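Local atomic coordinates of ATP-dependent kinase YFH7 (Saccharomyces cerevisiae, PDB entry 2GA8), a protein that acts as an ATP-dependent kinase that could take part in assembly of the endoplasmic reticulum membrane. Residues A[63-68]-A[230-235]; A[92-97]-A[167-172]; A[271-276]-A[338-343]. All coordinates share one frame; numbering follows the deposited sequence.

Contact 1. Residues A[63-68]-A[230-235]; sequences IEVNDR and FSQTIP. With SO4 (sulfate ion), chain E.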
loop_
_atom_site.group_PDB
_atom_site.type_symbol
_atom_site.label_atom_id
_atom_site.label_comp_id
_atom_site.label_asym_id
_atom_site.label_seq_id
_atom_site.Cartn_x
_atom_site.Cartn_y
_atom_site.Cartn_z
ATOM N N ILE A 63 8.064 10.639 24.497
ATOM C CA ILE A 63 8.442 10.856 23.102
ATOM C C ILE A 63 9.601 11.817 22.879
ATOM O O ILE A 63 9.622 12.932 23.404
ATOM C CB ILE A 63 7.244 11.341 22.261
ATOM C CG1 ILE A 63 6.165 10.255 22.217
ATOM C CG2 ILE A 63 7.706 11.672 20.841
ATOM C CD1 ILE A 63 4.906 10.665 21.474
ATOM N N GLU A 64 10.565 11.362 22.086
ATOM C CA GLU A 64 11.736 12.157 21.746
ATOM C C GLU A 64 12.064 11.971 20.273
ATOM O O GLU A 64 12.041 10.851 19.759
ATOM C CB GLU A 64 12.940 11.734 22.585
ATOM C CG GLU A 64 12.785 11.976 24.075
ATOM C CD GLU A 64 14.062 11.694 24.840
ATOM O OE1 GLU A 64 15.104 12.289 24.492
ATOM O OE2 GLU A 64 14.030 10.882 25.788
ATOM N N VAL A 65 12.358 13.073 19.591
ATOM C CA VAL A 65 12.707 13.014 18.179
ATOM C C VAL A 65 14.202 13.299 18.083
ATOM O O VAL A 65 14.667 14.374 18.467
ATOM C CB VAL A 65 11.910 14.051 17.359
ATOM C CG1 VAL A 65 12.284 13.947 15.884
ATOM C CG2 VAL A 65 10.416 13.813 17.536
ATOM N N ASN A 66 14.949 12.322 17.582
ATOM C CA ASN A 66 16.399 12.430 17.462
ATOM C C ASN A 66 16.868 12.861 16.079
ATOM O O ASN A 66 16.062 13.201 15.214
ATOM C CB ASN A 66 17.039 11.084 17.799
ATOM C CG ASN A 66 16.483 10.479 19.065
ATOM O OD1 ASN A 66 16.717 10.985 20.164
ATOM N ND2 ASN A 66 15.729 9.394 18.919
ATOM N N ASP A 67 18.186 12.827 15.891
ATOM C CA ASP A 67 18.818 13.200 14.630
ATOM C C ASP A 67 18.474 14.627 14.233
ATOM O O ASP A 67 18.314 14.935 13.054
ATOM C CB ASP A 67 18.394 12.244 13.511
ATOM C CG ASP A 67 18.703 10.795 13.833
ATOM O OD1 ASP A 67 19.818 10.515 14.323
ATOM O OD2 ASP A 67 17.832 9.934 13.588
ATOM N N ARG A 68 18.369 15.498 15.227
ATOM C CA ARG A 68 18.032 16.893 14.981
ATOM C C ARG A 68 19.066 17.627 14.125
ATOM O O ARG A 68 18.723 18.573 13.417
ATOM C CB ARG A 68 17.845 17.619 16.317
ATOM C CG ARG A 68 16.621 17.153 17.100
ATOM C CD ARG A 68 16.645 17.667 18.536
ATOM N NE ARG A 68 17.715 17.045 19.313
ATOM C CZ ARG A 68 17.976 17.318 20.587
ATOM N NH1 ARG A 68 17.245 18.213 21.243
ATOM N NH2 ARG A 68 18.964 16.691 21.210
ATOM N N PHE A 230 12.325 8.109 17.435
ATOM C CA PHE A 230 11.726 8.748 16.273
ATOM C C PHE A 230 12.842 9.609 15.691
ATOM O O PHE A 230 13.697 10.104 16.434
ATOM C CB PHE A 230 10.548 9.633 16.690
ATOM C CG PHE A 230 9.322 8.869 17.107
ATOM C CD1 PHE A 230 8.633 8.074 16.189
ATOM C CD2 PHE A 230 8.828 8.976 18.406
ATOM C CE1 PHE A 230 7.469 7.402 16.558
ATOM C CE2 PHE A 230 7.663 8.308 18.785
ATOM C CZ PHE A 230 6.980 7.520 17.860
ATOM N N SER A 231 12.842 9.793 14.374
ATOM C CA SER A 231 13.888 10.580 13.730
ATOM C C SER A 231 13.380 11.780 12.933
ATOM O O SER A 231 12.443 11.669 12.141
ATOM C CB SER A 231 14.718 9.688 12.807
ATOM O OG SER A 231 15.701 10.451 12.127
ATOM N N GLN A 232 14.022 12.925 13.139
ATOM C CA GLN A 232 13.650 14.145 12.437
ATOM C C GLN A 232 14.015 14.061 10.951
ATOM O O GLN A 232 13.545 14.862 10.147
ATOM C CB GLN A 232 14.363 15.341 13.077
ATOM C CG GLN A 232 13.864 16.699 12.614
ATOM C CD GLN A 232 12.389 16.907 12.910
ATOM O OE1 GLN A 232 11.930 16.674 14.030
ATOM N NE2 GLN A 232 11.641 17.356 11.909
ATOM N N THR A 233 14.839 13.086 10.586
ATOM C CA THR A 233 15.275 12.943 9.195
ATOM C C THR A 233 14.265 12.300 8.252
ATOM O O THR A 233 14.464 12.310 7.040
ATOM C CB THR A 233 16.564 12.118 9.093
ATOM O OG1 THR A 233 16.301 10.773 9.510
ATOM C CG2 THR A 233 17.651 12.723 9.965
ATOM N N ILE A 234 13.190 11.749 8.804
ATOM C CA ILE A 234 12.164 11.081 8.003
ATOM C C ILE A 234 11.058 12.052 7.599
ATOM O O ILE A 234 10.341 12.573 8.446
ATOM C CB ILE A 234 11.559 9.891 8.795
ATOM C CG1 ILE A 234 12.673 8.911 9.177
ATOM C CG2 ILE A 234 10.481 9.191 7.966
ATOM C CD1 ILE A 234 13.332 8.206 7.992
ATOM N N PRO A 235 10.900 12.298 6.287
ATOM C CA PRO A 235 9.871 13.223 5.806
ATOM C C PRO A 235 8.490 12.593 5.739
ATOM O O PRO A 235 8.352 11.375 5.831
ATOM C CB PRO A 235 10.380 13.591 4.423
ATOM C CG PRO A 235 10.893 12.256 3.934
ATOM C CD PRO A 235 11.643 11.710 5.157
HETATM S S SO4 E . 20.241 14.205 18.503
HETATM O O1 SO4 E . 19.215 15.097 17.927
HETATM O O2 SO4 E . 21.555 14.507 17.901
HETATM O O3 SO4 E . 20.304 14.415 19.962
HETATM O O4 SO4 E . 19.893 12.798 18.231
#

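Contact 2. Residues A[92-97]-A[167-172]; sequences ENQGLF and SRRCLD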
loop_
_atom_site.group_PDB
_atom_site.type_symbol
_atom_site.label_atom_id
_atom_site.label_comp_id
_atom_site.label_asym_id
_atom_site.label_seq_id
_atom_site.Cartn_x
_atom_site.Cartn_y
_atom_site.Cartn_z
ATOM N N GLU A 92 -0.655 19.434 -19.072
ATOM C CA GLU A 92 -1.482 19.838 -20.200
ATOM C C GLU A 92 -2.240 18.628 -20.739
ATOM O O GLU A 92 -3.356 18.758 -21.240
ATOM C CB GLU A 92 -0.606 20.449 -21.294
ATOM C CG GLU A 92 -1.372 20.952 -22.504
ATOM C CD GLU A 92 -0.476 21.664 -23.496
ATOM O OE1 GLU A 92 0.153 22.670 -23.107
ATOM O OE2 GLU A 92 -0.398 21.218 -24.661
ATOM N N ASN A 93 -1.632 17.449 -20.628
ATOM C CA ASN A 93 -2.263 16.218 -21.100
ATOM C C ASN A 93 -3.050 15.531 -19.986
ATOM O O ASN A 93 -3.083 14.301 -19.897
ATOM C CB ASN A 93 -1.213 15.259 -21.665
ATOM C CG ASN A 93 -0.523 15.810 -22.895
ATOM O OD1 ASN A 93 -1.174 16.320 -23.805
ATOM N ND2 ASN A 93 0.801 15.702 -22.934
ATOM N N GLN A 94 -3.676 16.343 -19.138
ATOM C CA GLN A 94 -4.491 15.862 -18.025
ATOM C C GLN A 94 -3.729 15.016 -16.997
ATOM O O GLN A 94 -4.308 14.134 -16.360
ATOM C CB GLN A 94 -5.687 15.068 -18.560
ATOM C CG GLN A 94 -6.412 15.741 -19.724
ATOM C CD GLN A 94 -6.732 17.202 -19.454
ATOM O OE1 GLN A 94 -6.267 18.091 -20.166
ATOM N NE2 GLN A 94 -7.525 17.456 -18.421
ATOM N N GLY A 95 -2.436 15.290 -16.843
ATOM C CA GLY A 95 -1.619 14.567 -15.882
ATOM C C GLY A 95 -1.280 13.144 -16.279
ATOM O O GLY A 95 -1.088 12.283 -15.416
ATOM N N LEU A 96 -1.190 12.896 -17.582
ATOM C CA LEU A 96 -0.883 11.564 -18.085
ATOM C C LEU A 96 0.286 11.520 -19.064
ATOM O O LEU A 96 0.682 12.540 -19.631
ATOM C CB LEU A 96 -2.126 10.971 -18.756
ATOM C CG LEU A 96 -3.297 10.599 -17.842
ATOM C CD1 LEU A 96 -4.502 10.213 -18.675
ATOM C CD2 LEU A 96 -2.893 9.451 -16.939
ATOM N N PHE A 97 0.842 10.322 -19.230
ATOM C CA PHE A 97 1.941 10.064 -20.156
ATOM C C PHE A 97 1.325 9.144 -21.213
ATOM O O PHE A 97 1.409 7.920 -21.112
ATOM C CB PHE A 97 3.091 9.332 -19.451
ATOM C CG PHE A 97 3.778 10.142 -18.389
ATOM C CD1 PHE A 97 4.477 11.299 -18.719
ATOM C CD2 PHE A 97 3.743 9.739 -17.057
ATOM C CE1 PHE A 97 5.132 12.045 -17.734
ATOM C CE2 PHE A 97 4.393 10.475 -16.066
ATOM C CZ PHE A 97 5.090 11.630 -16.407
ATOM N N SER A 167 -6.299 5.615 -13.423
ATOM C CA SER A 167 -7.514 6.405 -13.579
ATOM C C SER A 167 -8.309 5.937 -14.785
ATOM O O SER A 167 -7.770 5.310 -15.699
ATOM C CB SER A 167 -7.179 7.889 -13.745
ATOM O OG SER A 167 -6.536 8.127 -14.983
ATOM N N ARG A 168 -9.595 6.257 -14.788
ATOM C CA ARG A 168 -10.458 5.870 -15.890
ATOM C C ARG A 168 -9.982 6.507 -17.191
ATOM O O ARG A 168 -10.036 5.878 -18.249
ATOM C CB ARG A 168 -11.900 6.270 -15.586
ATOM C CG ARG A 168 -12.509 5.503 -14.416
ATOM C CD ARG A 168 -13.924 5.975 -14.111
ATOM N NE ARG A 168 -13.971 7.411 -13.859
ATOM C CZ ARG A 168 -14.717 8.267 -14.552
ATOM N NH1 ARG A 168 -14.697 9.561 -14.255
ATOM N NH2 ARG A 168 -15.485 7.831 -15.543
ATOM N N ARG A 169 -9.511 7.750 -17.119
ATOM C CA ARG A 169 -9.026 8.433 -18.315
ATOM C C ARG A 169 -7.734 7.779 -18.786
ATOM O O ARG A 169 -7.413 7.792 -19.971
ATOM C CB ARG A 169 -8.786 9.920 -18.043
ATOM C CG ARG A 169 -8.241 10.670 -19.255
ATOM C CD ARG A 169 -8.170 12.183 -19.045
ATOM N NE ARG A 169 -9.488 12.815 -19.020
ATOM C CZ ARG A 169 -10.290 12.852 -17.959
ATOM N NH1 ARG A 169 -9.917 12.293 -16.814
ATOM N NH2 ARG A 169 -11.472 13.449 -18.044
ATOM N N CYS A 170 -6.992 7.207 -17.845
ATOM C CA CYS A 170 -5.749 6.532 -18.175
ATOM C C CYS A 170 -6.099 5.251 -18.939
ATOM O O CYS A 170 -5.470 4.913 -19.943
ATOM C CB CYS A 170 -4.990 6.198 -16.888
ATOM S SG CYS A 170 -3.281 5.694 -17.126
ATOM N N LEU A 171 -7.117 4.545 -18.464
ATOM C CA LEU A 171 -7.536 3.307 -19.107
ATOM C C LEU A 171 -8.059 3.563 -20.520
ATOM O O LEU A 171 -8.043 2.665 -21.363
ATOM C CB LEU A 171 -8.607 2.610 -18.262
ATOM C CG LEU A 171 -8.186 2.173 -16.852
ATOM C CD1 LEU A 171 -9.358 1.504 -16.163
ATOM C CD2 LEU A 171 -6.996 1.216 -16.926
ATOM N N ASP A 172 -8.512 4.788 -20.783
ATOM C CA ASP A 172 -9.022 5.141 -22.107
ATOM C C ASP A 172 -7.896 5.223 -23.130
ATOM O O ASP A 172 -8.141 5.255 -24.338
ATOM C CB ASP A 172 -9.745 6.492 -22.076
ATOM C CG ASP A 172 -11.004 6.465 -21.234
ATOM O OD1 ASP A 172 -11.775 5.492 -21.350
ATOM O OD2 ASP A 172 -11.229 7.425 -20.467
#

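Contact 3. Residues A[271-276]-A[338-343]; sequences LYDQEN and DNHLIK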
loop_
_atom_site.group_PDB
_atom_site.type_symbol
_atom_site.label_atom_id
_atom_site.label_comp_id
_atom_site.label_asym_id
_atom_site.label_seq_id
_atom_site.Cartn_x
_atom_site.Cartn_y
_atom_site.Cartn_z
ATOM N N LEU A 271 1.724 -10.123 -3.656
ATOM C CA LEU A 271 2.476 -11.379 -3.711
ATOM C C LEU A 271 2.277 -12.048 -5.072
ATOM O O LEU A 271 2.331 -13.274 -5.189
ATOM C CB LEU A 271 2.004 -12.326 -2.599
ATOM C CG LEU A 271 2.299 -11.889 -1.159
ATOM C CD1 LEU A 271 1.600 -12.830 -0.191
ATOM C CD2 LEU A 271 3.814 -11.879 -0.922
ATOM N N TYR A 272 2.071 -11.223 -6.093
ATOM C CA TYR A 272 1.827 -11.680 -7.464
ATOM C C TYR A 272 3.166 -11.846 -8.190
ATOM O O TYR A 272 3.970 -10.918 -8.222
ATOM C CB TYR A 272 0.945 -10.645 -8.161
ATOM C CG TYR A 272 0.183 -11.157 -9.349
ATOM C CD1 TYR A 272 -0.953 -11.955 -9.184
ATOM C CD2 TYR A 272 0.577 -10.828 -10.643
ATOM C CE1 TYR A 272 -1.679 -12.405 -10.286
ATOM C CE2 TYR A 272 -0.138 -11.274 -11.747
ATOM C CZ TYR A 272 -1.266 -12.060 -11.560
ATOM O OH TYR A 272 -1.985 -12.486 -12.650
ATOM N N ASP A 273 3.392 -13.021 -8.781
ATOM C CA ASP A 273 4.667 -13.331 -9.441
ATOM C C ASP A 273 4.961 -12.758 -10.825
ATOM O O ASP A 273 5.785 -13.311 -11.563
ATOM C CB ASP A 273 4.873 -14.855 -9.492
ATOM C CG ASP A 273 3.876 -15.564 -10.408
ATOM O OD1 ASP A 273 3.240 -14.900 -11.251
ATOM O OD2 ASP A 273 3.740 -16.803 -10.297
ATOM N N GLN A 274 4.327 -11.648 -11.179
ATOM C CA GLN A 274 4.561 -11.058 -12.487
ATOM C C GLN A 274 5.004 -9.608 -12.424
ATOM O O GLN A 274 4.726 -8.898 -11.453
ATOM C CB GLN A 274 3.298 -11.160 -13.343
ATOM C CG GLN A 274 2.862 -12.583 -13.621
ATOM C CD GLN A 274 3.893 -13.360 -14.407
ATOM O OE1 GLN A 274 4.345 -12.917 -15.463
ATOM N NE2 GLN A 274 4.270 -14.531 -13.896
ATOM N N GLU A 275 5.685 -9.192 -13.489
ATOM C CA GLU A 275 6.206 -7.841 -13.664
ATOM C C GLU A 275 6.689 -7.127 -12.399
ATOM O O GLU A 275 7.491 -7.671 -11.650
ATOM C CB GLU A 275 5.182 -6.981 -14.412
ATOM C CG GLU A 275 3.759 -7.084 -13.892
ATOM C CD GLU A 275 3.121 -5.722 -13.734
ATOM O OE1 GLU A 275 3.800 -4.826 -13.189
ATOM O OE2 GLU A 275 1.951 -5.553 -14.145
ATOM N N ASN A 276 6.212 -5.907 -12.165
ATOM C CA ASN A 276 6.652 -5.144 -10.998
ATOM C C ASN A 276 6.159 -5.694 -9.666
ATOM O O ASN A 276 6.779 -5.452 -8.632
ATOM C CB ASN A 276 6.211 -3.681 -11.121
ATOM C CG ASN A 276 6.871 -2.962 -12.282
ATOM O OD1 ASN A 276 6.251 -2.119 -12.934
ATOM N ND2 ASN A 276 8.132 -3.276 -12.537
ATOM N N ASP A 338 -3.998 -17.022 -6.494
ATOM C CA ASP A 338 -3.418 -18.268 -5.997
ATOM C C ASP A 338 -2.458 -18.897 -7.000
ATOM O O ASP A 338 -1.387 -19.382 -6.628
ATOM C CB ASP A 338 -4.514 -19.284 -5.649
ATOM C CG ASP A 338 -5.324 -18.879 -4.429
ATOM O OD1 ASP A 338 -4.812 -18.096 -3.597
ATOM O OD2 ASP A 338 -6.470 -19.355 -4.295
ATOM N N ASN A 339 -2.840 -18.890 -8.273
ATOM C CA ASN A 339 -2.000 -19.477 -9.309
ATOM C C ASN A 339 -0.693 -18.714 -9.465
ATOM O O ASN A 339 0.323 -19.278 -9.868
ATOM C CB ASN A 339 -2.730 -19.501 -10.655
ATOM C CG ASN A 339 -3.950 -20.405 -10.647
ATOM O OD1 ASN A 339 -4.029 -21.352 -9.867
ATOM N ND2 ASN A 339 -4.902 -20.126 -11.534
ATOM N N HIS A 340 -0.721 -17.428 -9.129
ATOM C CA HIS A 340 0.459 -16.585 -9.259
ATOM C C HIS A 340 1.119 -16.187 -7.943
ATOM O O HIS A 340 1.927 -15.259 -7.902
ATOM C CB HIS A 340 0.085 -15.341 -10.063
ATOM C CG HIS A 340 -0.151 -15.622 -11.512
ATOM N ND1 HIS A 340 0.878 -15.722 -12.423
ATOM C CD2 HIS A 340 -1.289 -15.874 -12.199
ATOM C CE1 HIS A 340 0.384 -16.022 -13.610
ATOM N NE2 HIS A 340 -0.930 -16.121 -13.501
ATOM N N LEU A 341 0.792 -16.900 -6.870
ATOM C CA LEU A 341 1.374 -16.593 -5.568
ATOM C C LEU A 341 2.875 -16.891 -5.599
ATOM O O LEU A 341 3.282 -18.000 -5.945
ATOM C CB LEU A 341 0.694 -17.429 -4.477
ATOM C CG LEU A 341 1.007 -17.008 -3.040
ATOM C CD1 LEU A 341 0.438 -15.614 -2.794
ATOM C CD2 LEU A 341 0.412 -18.006 -2.053
ATOM N N ILE A 342 3.700 -15.902 -5.253
ATOM C CA ILE A 342 5.145 -16.114 -5.270
ATOM C C ILE A 342 5.544 -17.242 -4.332
ATOM O O ILE A 342 4.987 -17.389 -3.242
ATOM C CB ILE A 342 5.925 -14.839 -4.880
ATOM C CG1 ILE A 342 5.470 -14.337 -3.513
ATOM C CG2 ILE A 342 5.736 -13.777 -5.942
ATOM C CD1 ILE A 342 6.288 -13.177 -3.001
ATOM N N LYS A 343 6.515 -18.036 -4.768
ATOM C CA LYS A 343 6.992 -19.177 -3.999
ATOM C C LYS A 343 8.029 -18.805 -2.947
ATOM O O LYS A 343 9.230 -18.871 -3.209
ATOM C CB LYS A 343 7.600 -20.222 -4.939
ATOM C CG LYS A 343 6.651 -20.762 -5.995
ATOM C CD LYS A 343 5.583 -21.655 -5.392
ATOM C CE LYS A 343 4.783 -22.342 -6.487
ATOM N NZ LYS A 343 3.711 -23.223 -5.946
HETATM O O HOH W 1 4.969 -18.280 -8.396
#

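Contact 1. Residues A[63-68]-A[230-235]
Ser231 and Asp67 meet through their polar ends: Ser231 OG donates to Asp67 OD2 at 2.6 Å, approaching the anti lone pair of that oxygen. The hydroxyl reaches this position because OG stands opposite the backbone N about CA-CB (chi1 177°). The same OG also accepts from Thr233 N at 3.2 Å, closing an ST turn, so one oxygen ties the aspartate to the start of the following bend. Thr233 adds an apolar touch, its CG2 lying 3.7 Å from Asp67 CB. With an alanine here, Asp67 OD2 would probably lose its hydroxyl donor and Thr233 N its side-chain acceptor, leaving the carboxylate freer to turn.

The backbones beside this pair form a two-stranded parallel ladder, evident from two bridges, Val65 with Phe230 and Asn66 with Ser231. Asn66 supplies one backbone group to each of its two bonds: its N donates to Phe230 O at 2.8 Å, and its O accepts from Gln232 N at 2.9 Å, both nearly straight. Val65 and Phe230 share one face of the ladder, Asn66 and Ser231 the other. Ile63, just ahead of the strand, meets the Phe230 ring at a slant, CG2 3.8 Å from Phe230 CD2; helix 47-58 touches both residues through Tyr52, and Phe259 meets the ring edge-to-face. Gln232, bent at chi2 (60°), brings OE1 within 3.3 Å of Val65 CG1.

Beyond the ladder, a sulfate, probably from the crystallisation liquor, is gripped by four N-H groups of 63-68. Asp67 N binds O4, Arg68 N and NE converge on O1, and Arg68 NH2 takes O3. The sulfate sulfur lies at the guanidinium edge in its plane, and the NE bond to O1 is almost linear, 2.8 Å with 175° at the hydrogen.

Contact 2. Residues A[92-97]-A[167-172]
Gln94 and Arg169 bring the two flat groups of this contact together without stacking them: their amide and guanidinium planes are 56° apart. Gln94 CG comes to the guanidinium obliquely. The closest touch is made by the aliphatic parts, Gln94 CB against Arg169 CD at 3.8 Å, where the two chains pass at a slant. The bend of Arg169 at chi3 (-71°) falls at the CG-CD bond, between the two methylenes that do the touching.

Leu96 carries the centre, pointing at the helical turn with its two methyls divided between neighbouring residues. CD1 rests on the arginine stem, 3.8 Å from Arg169 CG, while CD2 lies 3.8 Å from Cys170 SG and 3.9 Å from Cys170 CB. No hydrogen bond links the segments, so their cohesion is van der Waals contact. Cys170 also faces a mercury ion, about 3 Å from its side chain.

Each segment is shaped by a helix end. Gln94, at positive phi (61°), is the C-prime residue of the Schellman motif that closes helix 84-92. Ser167 is the N-cap of helix 168-171, its OG accepting from Cys170 N at 3.0 Å.

The contact therefore sets the C-terminal exit of helix 84-92, on the way to strand 109-111, against the short helix that follows strand 156-160. Arg168 of that helix is salt-bridged to Asp248 of strand 248-256, and Leu171 packs on helix 178-181.

Contact 3. Residues A[271-276]-A[338-343]
His340 ND1 donates to Asp273 OD1 at 2.8 Å, a His-carboxylate hydrogen bond on the syn side of the carboxylate and within the imidazole plane, the two flat groups standing 86° apart. Asp273 CG sits between its backbone N and carbonyl carbon (chi1 67°), which brings OD1 to the ring. Gln274 NE2 meets the same OD1 from above the carboxylate plane at 2.9 Å, so two donors fix this oxygen. A water bridges Asp273 OD2 to Leu341 O.

Two backbone bonds, Asp273 N to His340 O at 2.8 Å and Ile342 N to Leu271 O at 3.0 Å, flank a single bridge between Tyr272 and Leu341.

The Tyr272 ring takes His340 CB over one face, 3.8 Å from the centroid, a CH-pi contact. The rings lie obliquely, planes 32° apart; Tyr272 OH lies over the rim of one imidazole face and is hydrogen-bonded to Asp336.

Among apolar groups, Leu271 CB lies 3.6 Å from Leu341 CD1, and Leu271 CD2 presses tightly on Ile342 CD1.

The contact pairs the loop between strand 262-267 and helix 275-285 with that leaving helix 335-339; Leu271 and Leu341 both lean on Ile347 of edge strand 347-351.

The three contacts are separate, none touching another. Contact 2 is nested within the loop that contact 1 closes, yet their centres lie 38 Å apart; contact 3 follows both in sequence. Contacts 1 and 3 stand on opposite sides of the chain's centre, 36 Å between centres, whereas contacts 2 and 3 come within about 12 Å at their nearest atoms. Contact 3 is the one near the probable nucleotide site: the Leu271 side chain is about 8 Å from Gly31 of the ATP-binding loop, assigned by similarity. Contacts 1 and 2 lie away from it, though each has mercury nearby, about 8 Å from the Thr233 side chain in the first and beside Cys170 in the second.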